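Local atomic coordinates of 2-hydroxyhepta-2,4-diene-1, 7-dioateisomerase (Mycobacterium abscessus, PDB entry 3R6O), a protein that probably catalyses the isomerisation of 2-hydroxyhepta-2,4-diene-1,7-dioate, as a magnesium-binding member of the FAH (fumarylacetoacetate hydrolase) family. Residues Gln105-Leu109 against Val268-Leu274; Ser138-Pro142 against Pro221-Trp225; Ala145-Thr151 against Tyr216-Pro221. All blocks are in the same frame, centred on the assembly; numbering follows the deposited sequence.

How the contacts relate
Along the chain contact 3 is nested inside contact 2, and contact 2 inside contact 1. Contacts 2 and 3 have centres about 12 Å apart, share P221 and meet through strand 220-221, where S138 O lies 2.9 Å from C220 N, a probable hydrogen bond. Contact 1 is more distant, its centre about 19 Å from that of contact 2, yet V106 CG2 packs 4.2 Å from I139 CD1. The magnesium site of E160 and D189 is closest to contact 1, with the L109 side chain about 6 Å from the ion; the side chains of F219 (contact 3) and P221 (contact 2) are each about 11 Å from it. Contacts 1 and 3 also touch the second subunit.

Contact 1 of 3, residues Gln105-Leu109 against Val268-Leu274; sequences QVIAL and VSATIAL
Q105 sends its carboxamide across to the turn that follows helix 261-269, where NE2 donates a hydrogen bond to A273 O at 3.2 Å. The bond is bent, with an N-H...O angle of 142°. The acceptor lies in the plane of the amide, whereas seen from A273 the donor is tilted 23° from the carbonyl plane. CG of Q105 sits between the backbone N and the carbonyl carbon (chi1 66°), and the chain beyond it is extended, which carries the amide over to I272. There CG2 of I272 lies against the amide, 3.6 Å from Q105 OE1, while L274 CD2 approaches NE2.

Further along strand 106-110 the contact becomes wholly apolar. I107 and I272 reach toward each other tip to tip, their CD1 methyls 4.2 Å apart, and the other branch of I107, CG2, faces V268 CG1 at the same distance. L109 passes obliquely across V268, so that CD1 of L109 meets CG2 of V268 at 3.7 Å. On the helical side, V268 O accepts the backbone N-H of both T271 and I272, folding the chain back so that V268 and I272 both face the strand.

The amide has further partners: NE2 also bonds to D278, and OE1 to S135 of the second subunit, while A273 O accepts T137 OG1 of that subunit. The two acceptors at NE2, A273 O and D278, settle which way round this buried amide lies, and the aliphatic packing beside it joins the segment 268-274 to a strand running close to the magnesium site.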
loop_
_atom_site.group_PDB
_atom_site.type_symbol
_atom_site.label_atom_id
_atom_site.label_comp_id
_atom_site.label_asym_id
_atom_site.label_seq_id
_atom_site.Cartn_x
_atom_site.Cartn_y
_atom_site.Cartn_z
ATOM N N GLN A 105 4.129 2.665 -1.550
ATOM C CA GLN A 105 2.884 2.160 -2.075
ATOM C C GLN A 105 3.034 1.937 -3.555
ATOM O O GLN A 105 3.854 2.604 -4.208
ATOM C CB GLN A 105 1.698 3.086 -1.803
ATOM C CG GLN A 105 1.742 4.437 -2.517
ATOM C CD GLN A 105 0.776 5.460 -1.963
ATOM O OE1 GLN A 105 -0.369 5.117 -1.591
ATOM N NE2 GLN A 105 1.211 6.739 -1.933
ATOM N N VAL A 106 2.233 1.003 -4.064
ATOM C CA VAL A 106 2.233 0.697 -5.486
ATOM C C VAL A 106 0.835 0.858 -6.053
ATOM O O VAL A 106 -0.086 0.112 -5.694
ATOM C CB VAL A 106 2.747 -0.714 -5.744
ATOM C CG1 VAL A 106 2.813 -0.997 -7.280
ATOM C CG2 VAL A 106 4.134 -0.867 -5.021
ATOM N N ILE A 107 0.695 1.893 -6.866
ATOM C CA ILE A 107 -0.557 2.240 -7.510
ATOM C C ILE A 107 -0.538 1.666 -8.912
ATOM O O ILE A 107 0.487 1.724 -9.591
ATOM C CB ILE A 107 -0.739 3.764 -7.615
ATOM C CG1 ILE A 107 -0.619 4.426 -6.244
ATOM C CG2 ILE A 107 -2.114 4.111 -8.306
ATOM C CD1 ILE A 107 -1.417 3.818 -5.201
ATOM N N ALA A 108 -1.648 1.085 -9.344
ATOM C CA ALA A 108 -1.789 0.581 -10.725
ATOM C C ALA A 108 -3.073 1.125 -11.343
ATOM O O ALA A 108 -4.154 1.112 -10.691
ATOM C CB ALA A 108 -1.823 -0.995 -10.756
ATOM N N LEU A 109 -2.981 1.538 -12.605
ATOM C CA LEU A 109 -4.142 2.036 -13.320
ATOM C C LEU A 109 -4.754 0.965 -14.225
ATOM O O LEU A 109 -4.054 0.333 -15.028
ATOM C CB LEU A 109 -3.747 3.265 -14.124
ATOM C CG LEU A 109 -4.160 4.618 -13.628
ATOM C CD1 LEU A 109 -3.527 4.943 -12.239
ATOM C CD2 LEU A 109 -3.760 5.636 -14.792
ATOM N N VAL A 268 -3.898 10.721 -10.074
ATOM C CA VAL A 268 -3.614 9.886 -8.899
ATOM C C VAL A 268 -3.399 10.760 -7.661
ATOM O O VAL A 268 -4.006 10.524 -6.607
ATOM C CB VAL A 268 -2.412 8.967 -9.117
ATOM C CG1 VAL A 268 -1.969 8.321 -7.768
ATOM C CG2 VAL A 268 -2.749 7.916 -10.189
ATOM N N SER A 269 -2.578 11.800 -7.801
ATOM C CA SER A 269 -2.254 12.643 -6.655
ATOM C C SER A 269 -3.401 13.583 -6.281
ATOM O O SER A 269 -3.351 14.237 -5.255
ATOM C CB SER A 269 -0.970 13.437 -6.862
ATOM O OG SER A 269 -1.158 14.548 -7.726
ATOM N N ALA A 270 -4.420 13.690 -7.105
ATOM C CA ALA A 270 -5.624 14.433 -6.720
ATOM C C ALA A 270 -6.339 13.808 -5.505
ATOM O O ALA A 270 -7.074 14.496 -4.806
ATOM C CB ALA A 270 -6.588 14.579 -7.908
ATOM N N THR A 271 -6.167 12.506 -5.269
ATOM C CA THR A 271 -6.831 11.850 -4.126
ATOM C C THR A 271 -5.895 11.062 -3.197
ATOM O O THR A 271 -6.272 10.725 -2.066
ATOM C CB THR A 271 -7.984 10.919 -4.598
ATOM O OG1 THR A 271 -7.467 9.634 -4.948
ATOM C CG2 THR A 271 -8.783 11.579 -5.741
ATOM N N ILE A 272 -4.671 10.795 -3.661
ATOM C CA ILE A 272 -3.631 10.078 -2.893
ATOM C C ILE A 272 -2.322 10.888 -2.794
ATOM O O ILE A 272 -1.737 11.265 -3.792
ATOM C CB ILE A 272 -3.317 8.686 -3.519
ATOM C CG1 ILE A 272 -4.582 7.812 -3.476
ATOM C CG2 ILE A 272 -2.191 8.007 -2.772
ATOM C CD1 ILE A 272 -4.483 6.516 -4.324
ATOM N N ALA A 273 -1.887 11.165 -1.564
ATOM C CA ALA A 273 -0.644 11.843 -1.327
ATOM C C ALA A 273 0.535 10.899 -1.614
ATOM O O ALA A 273 0.540 9.744 -1.190
ATOM C CB ALA A 273 -0.609 12.379 0.125
ATOM N N LEU A 274 1.492 11.378 -2.404
ATOM C CA LEU A 274 2.596 10.552 -2.870
ATOM C C LEU A 274 3.917 10.925 -2.178
ATOM O O LEU A 274 4.159 12.092 -1.896
ATOM C CB LEU A 274 2.743 10.729 -4.382
ATOM C CG LEU A 274 1.564 10.322 -5.254
ATOM C CD1 LEU A 274 1.834 10.697 -6.756
ATOM C CD2 LEU A 274 1.285 8.828 -5.081
#

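Contact 2 of 3, residues Ser138-Pro142 against Pro221-Trp225; sequences SISGP and PTGPW
S140 and P221 pair as a parallel beta bridge, their CA atoms 4.3 Å apart and both side chains on the same face of the two-stranded sheet. S140 O is the main polar acceptor. It takes the backbone N-H of T222 at 2.9 Å, in a bent bond (136° at the hydrogen) whose donor stands above the carbonyl plane. T222 OG1 also lies 3.0 Å from S140 O; with chi1 at 62° this hydroxyl sits between its own backbone N and carbonyl carbon, on the side facing that oxygen, though its proton has another acceptor within reach. A CA-H...O contact from P221 CA, 3.5 Å from S140 O, adds to the cluster.

The apolar contacts flank this bridge. I139 meets T222 at about a right angle, its CD1 touching CG2 of the threonine at 3.7 Å. On the far side of T222, the ring of P142 crosses P224 obliquely, P142 CB lying 3.7 Å from P224 CA. P224 follows a cis peptide bond, and G223 before it has a backbone conformation (phi 101°) that suits glycine.

Beyond the two segments, P221 packs on N188 and I190 of strand 181-192 and on M314 and L316 of strand 312-320, placing the bridge between the two larger sheets. P142 N lies 3.2 Å from T222 O but has no hydrogen to offer, so the parallel pairing does not continue past T222 there and gives way to ring packing.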
loop_
_atom_site.group_PDB
_atom_site.type_symbol
_atom_site.label_atom_id
_atom_site.label_comp_id
_atom_site.label_asym_id
_atom_site.label_seq_id
_atom_site.Cartn_x
_atom_site.Cartn_y
_atom_site.Cartn_z
ATOM N N SER A 138 4.321 -7.599 -3.346
ATOM C CA SER A 138 4.237 -8.206 -4.660
ATOM C C SER A 138 5.471 -7.893 -5.533
ATOM O O SER A 138 5.692 -8.586 -6.537
ATOM C CB SER A 138 2.974 -7.798 -5.416
ATOM O OG SER A 138 2.929 -6.413 -5.743
ATOM N N ILE A 139 6.216 -6.835 -5.164
ATOM C CA ILE A 139 7.326 -6.329 -5.961
ATOM C C ILE A 139 8.342 -7.435 -6.147
ATOM O O ILE A 139 8.601 -8.239 -5.222
ATOM C CB ILE A 139 8.027 -5.111 -5.291
ATOM C CG1 ILE A 139 7.174 -3.856 -5.444
ATOM C CG2 ILE A 139 9.517 -4.920 -5.808
ATOM C CD1 ILE A 139 7.081 -3.266 -6.890
ATOM N N SER A 140 8.888 -7.459 -7.351
ATOM C CA SER A 140 9.718 -8.532 -7.826
ATOM C C SER A 140 10.663 -8.025 -8.887
ATOM O O SER A 140 10.480 -6.936 -9.448
ATOM C CB SER A 140 8.851 -9.619 -8.459
ATOM O OG SER A 140 9.482 -10.835 -8.231
ATOM N N GLY A 141 11.649 -8.848 -9.198
ATOM C CA GLY A 141 12.730 -8.445 -10.090
ATOM C C GLY A 141 12.515 -8.808 -11.542
ATOM O O GLY A 141 11.601 -9.549 -11.875
ATOM N N PRO A 142 13.405 -8.347 -12.419
ATOM C CA PRO A 142 13.229 -8.510 -13.870
ATOM C C PRO A 142 13.501 -9.881 -14.450
ATOM O O PRO A 142 13.271 -10.081 -15.647
ATOM C CB PRO A 142 14.268 -7.544 -14.431
ATOM C CG PRO A 142 15.329 -7.578 -13.408
ATOM C CD PRO A 142 14.584 -7.514 -12.130
ATOM N N PRO A 221 6.443 -7.740 -10.984
ATOM C CA PRO A 221 7.757 -7.640 -11.585
ATOM C C PRO A 221 8.090 -6.208 -12.022
ATOM O O PRO A 221 7.235 -5.509 -12.545
ATOM C CB PRO A 221 7.668 -8.571 -12.799
ATOM C CG PRO A 221 6.561 -9.494 -12.511
ATOM C CD PRO A 221 5.610 -8.730 -11.668
ATOM N N THR A 222 9.335 -5.792 -11.800
ATOM C CA THR A 222 9.818 -4.443 -12.159
ATOM C C THR A 222 11.285 -4.498 -12.602
ATOM O O THR A 222 12.026 -5.431 -12.236
ATOM C CB THR A 222 9.761 -3.476 -10.940
ATOM O OG1 THR A 222 10.621 -3.948 -9.891
ATOM C CG2 THR A 222 8.352 -3.331 -10.408
ATOM N N GLY A 223 11.708 -3.485 -13.369
ATOM C CA GLY A 223 13.089 -3.416 -13.863
ATOM C C GLY A 223 13.210 -3.850 -15.322
ATOM O O GLY A 223 12.208 -4.112 -15.999
ATOM N N PRO A 224 14.441 -4.002 -15.803
ATOM C CA PRO A 224 15.671 -4.120 -15.006
ATOM C C PRO A 224 16.289 -2.836 -14.443
ATOM O O PRO A 224 17.229 -2.927 -13.641
ATOM C CB PRO A 224 16.653 -4.797 -15.983
ATOM C CG PRO A 224 16.153 -4.449 -17.343
ATOM C CD PRO A 224 14.638 -4.370 -17.209
ATOM N N TRP A 225 15.820 -1.663 -14.856
ATOM C CA TRP A 225 16.413 -0.454 -14.320
ATOM C C TRP A 225 15.467 0.706 -14.209
ATOM O O TRP A 225 14.424 0.746 -14.861
ATOM C CB TRP A 225 17.682 -0.074 -15.127
ATOM C CG TRP A 225 17.493 0.114 -16.611
ATOM C CD1 TRP A 225 16.839 1.137 -17.221
ATOM C CD2 TRP A 225 18.013 -0.711 -17.672
ATOM N NE1 TRP A 225 16.868 0.983 -18.578
ATOM C CE2 TRP A 225 17.597 -0.131 -18.888
ATOM C CE3 TRP A 225 18.772 -1.888 -17.708
ATOM C CZ2 TRP A 225 17.909 -0.681 -20.132
ATOM C CZ3 TRP A 225 19.095 -2.433 -18.928
ATOM C CH2 TRP A 225 18.666 -1.830 -20.137
#

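Contact 3 of 3, residues Ala145-Thr151 against Tyr216-Pro221; sequences AVIAPRT and YPTFCP
Y216 lays one ring face against P149: CG of the proline stands 3.6 Å from the ring centroid, 15° off the normal, in a CH-pi contact. Alongside it, P149 CB comes within 3.4 Å of Y216 CE1. The tyrosine CG is anti to its carbonyl carbon (chi1 -77°), and the ring extends past the proline until OH reaches T151 OG1 at 2.6 Å, in a weak hydrogen bond.

P149 also touches a second aromatic ring, since its CD meets CZ at the edge of F219. F219 in turn receives CB of Y216 over the centre of one face, while I147 O lies at its edge and near its plane.

Both aromatic residues belong to a type II beta turn, Y216 to F219, closed by F219 N to Y216 O; it leads into strand 220-221 and lies against strand 146-148, an outer strand of a five-stranded mixed sheet. T218, in the third position of the turn, adopts a positive phi. Its OG1 accepts I147 N at 2.9 Å in a nearly straight bond (164°) and gives its proton to P217 O, in that carbonyl's plane on a lone pair. A water donates to both I147 O and P217 O, making a second polar link. V146 CG2 approaches P221 CG at 4.1 Å. P149 also packs on R171 and Y216 on T271, both of the second subunit.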
loop_
_atom_site.group_PDB
_atom_site.type_symbol
_atom_site.label_atom_id
_atom_site.label_comp_id
_atom_site.label_asym_id
_atom_site.label_seq_id
_atom_site.Cartn_x
_atom_site.Cartn_y
_atom_site.Cartn_z
ATOM N N ALA A 145 10.824 -15.449 -11.192
ATOM C CA ALA A 145 9.655 -16.196 -11.561
ATOM C C ALA A 145 8.390 -15.511 -11.071
ATOM O O ALA A 145 8.365 -14.913 -9.983
ATOM C CB ALA A 145 9.704 -17.599 -11.030
ATOM N N VAL A 146 7.358 -15.598 -11.892
ATOM C CA VAL A 146 5.976 -15.362 -11.454
ATOM C C VAL A 146 5.406 -16.685 -10.988
ATOM O O VAL A 146 5.503 -17.690 -11.690
ATOM C CB VAL A 146 5.112 -14.840 -12.615
ATOM C CG1 VAL A 146 3.600 -14.802 -12.207
ATOM C CG2 VAL A 146 5.627 -13.446 -13.003
ATOM N N ILE A 147 4.810 -16.678 -9.801
ATOM C CA ILE A 147 4.396 -17.895 -9.152
ATOM C C ILE A 147 2.904 -17.818 -9.071
ATOM O O ILE A 147 2.370 -16.960 -8.382
ATOM C CB ILE A 147 4.955 -18.007 -7.735
ATOM C CG1 ILE A 147 6.517 -18.044 -7.736
ATOM C CG2 ILE A 147 4.365 -19.206 -7.033
ATOM C CD1 ILE A 147 7.105 -19.234 -8.403
ATOM N N ALA A 148 2.238 -18.706 -9.800
ATOM C CA ALA A 148 0.781 -18.747 -9.796
ATOM C C ALA A 148 0.302 -19.497 -8.568
ATOM O O ALA A 148 0.610 -20.697 -8.408
ATOM C CB ALA A 148 0.275 -19.412 -11.044
ATOM N N PRO A 149 -0.479 -18.821 -7.710
ATOM C CA PRO A 149 -0.847 -19.456 -6.475
ATOM C C PRO A 149 -1.753 -20.652 -6.706
ATOM O O PRO A 149 -2.407 -20.733 -7.748
ATOM C CB PRO A 149 -1.584 -18.351 -5.719
ATOM C CG PRO A 149 -2.091 -17.435 -6.774
ATOM C CD PRO A 149 -1.154 -17.521 -7.898
ATOM N N ARG A 150 -1.754 -21.566 -5.729
ATOM C CA ARG A 150 -2.665 -22.699 -5.645
ATOM C C ARG A 150 -4.114 -22.306 -5.907
ATOM O O ARG A 150 -4.848 -23.058 -6.505
ATOM C CB ARG A 150 -2.619 -23.352 -4.236
ATOM C CG ARG A 150 -1.284 -23.286 -3.570
ATOM C CD ARG A 150 -1.095 -24.367 -2.516
ATOM N NE ARG A 150 -1.801 -23.965 -1.307
ATOM C CZ ARG A 150 -1.364 -23.051 -0.440
ATOM N NH1 ARG A 150 -0.195 -22.435 -0.618
ATOM N NH2 ARG A 150 -2.108 -22.748 0.620
ATOM N N THR A 151 -4.514 -21.124 -5.454
ATOM C CA THR A 151 -5.911 -20.672 -5.570
ATOM C C THR A 151 -6.324 -20.027 -6.936
ATOM O O THR A 151 -7.410 -19.441 -7.032
ATOM C CB THR A 151 -6.226 -19.687 -4.441
ATOM O OG1 THR A 151 -5.294 -18.601 -4.483
ATOM C CG2 THR A 151 -6.089 -20.358 -3.086
ATOM N N TYR A 216 -0.464 -10.876 -4.625
ATOM C CA TYR A 216 0.378 -12.009 -4.191
ATOM C C TYR A 216 1.873 -11.695 -4.410
ATOM O O TYR A 216 2.179 -10.952 -5.346
ATOM C CB TYR A 216 0.060 -13.208 -5.031
ATOM C CG TYR A 216 -1.225 -13.956 -4.698
ATOM C CD1 TYR A 216 -1.188 -15.068 -3.874
ATOM C CD2 TYR A 216 -2.446 -13.574 -5.231
ATOM C CE1 TYR A 216 -2.312 -15.812 -3.620
ATOM C CE2 TYR A 216 -3.619 -14.344 -4.961
ATOM C CZ TYR A 216 -3.513 -15.439 -4.156
ATOM O OH TYR A 216 -4.591 -16.229 -3.847
ATOM N N PRO A 217 2.784 -12.356 -3.668
ATOM C CA PRO A 217 4.199 -12.259 -4.035
ATOM C C PRO A 217 4.440 -12.627 -5.495
ATOM O O PRO A 217 3.811 -13.547 -6.004
ATOM C CB PRO A 217 4.867 -13.294 -3.136
ATOM C CG PRO A 217 3.944 -13.385 -1.920
ATOM C CD PRO A 217 2.586 -13.327 -2.571
ATOM N N THR A 218 5.367 -11.917 -6.120
ATOM C CA THR A 218 5.767 -12.071 -7.526
ATOM C C THR A 218 4.832 -11.393 -8.526
ATOM O O THR A 218 5.149 -11.388 -9.729
ATOM C CB THR A 218 6.039 -13.526 -7.977
ATOM O OG1 THR A 218 4.823 -14.234 -8.279
ATOM C CG2 THR A 218 6.848 -14.308 -6.967
ATOM N N PHE A 219 3.697 -10.847 -8.053
ATOM C CA PHE A 219 2.715 -10.225 -8.951
ATOM C C PHE A 219 3.062 -8.801 -9.456
ATOM O O PHE A 219 2.316 -8.237 -10.262
ATOM C CB PHE A 219 1.310 -10.230 -8.320
ATOM C CG PHE A 219 0.578 -11.539 -8.419
ATOM C CD1 PHE A 219 1.244 -12.746 -8.527
ATOM C CD2 PHE A 219 -0.807 -11.551 -8.382
ATOM C CE1 PHE A 219 0.532 -13.943 -8.626
ATOM C CE2 PHE A 219 -1.520 -12.740 -8.459
ATOM C CZ PHE A 219 -0.855 -13.927 -8.568
ATOM N N CYS A 220 4.174 -8.222 -9.019
ATOM C CA CYS A 220 4.626 -6.923 -9.571
ATOM C C CYS A 220 6.097 -6.930 -9.976
ATOM O O CYS A 220 6.938 -6.232 -9.378
ATOM C CB CYS A 220 4.346 -5.765 -8.617
ATOM S SG CYS A 220 4.362 -4.138 -9.455
ATOM N N PRO A 221 6.443 -7.740 -10.984
ATOM C CA PRO A 221 7.757 -7.640 -11.585
ATOM C C PRO A 221 8.090 -6.208 -12.022
ATOM O O PRO A 221 7.235 -5.509 -12.545
ATOM C CB PRO A 221 7.668 -8.571 -12.799
ATOM C CG PRO A 221 6.561 -9.494 -12.511
ATOM C CD PRO A 221 5.610 -8.730 -11.668
HETATM O O HOH W 1 2.459 -16.044 -5.847
#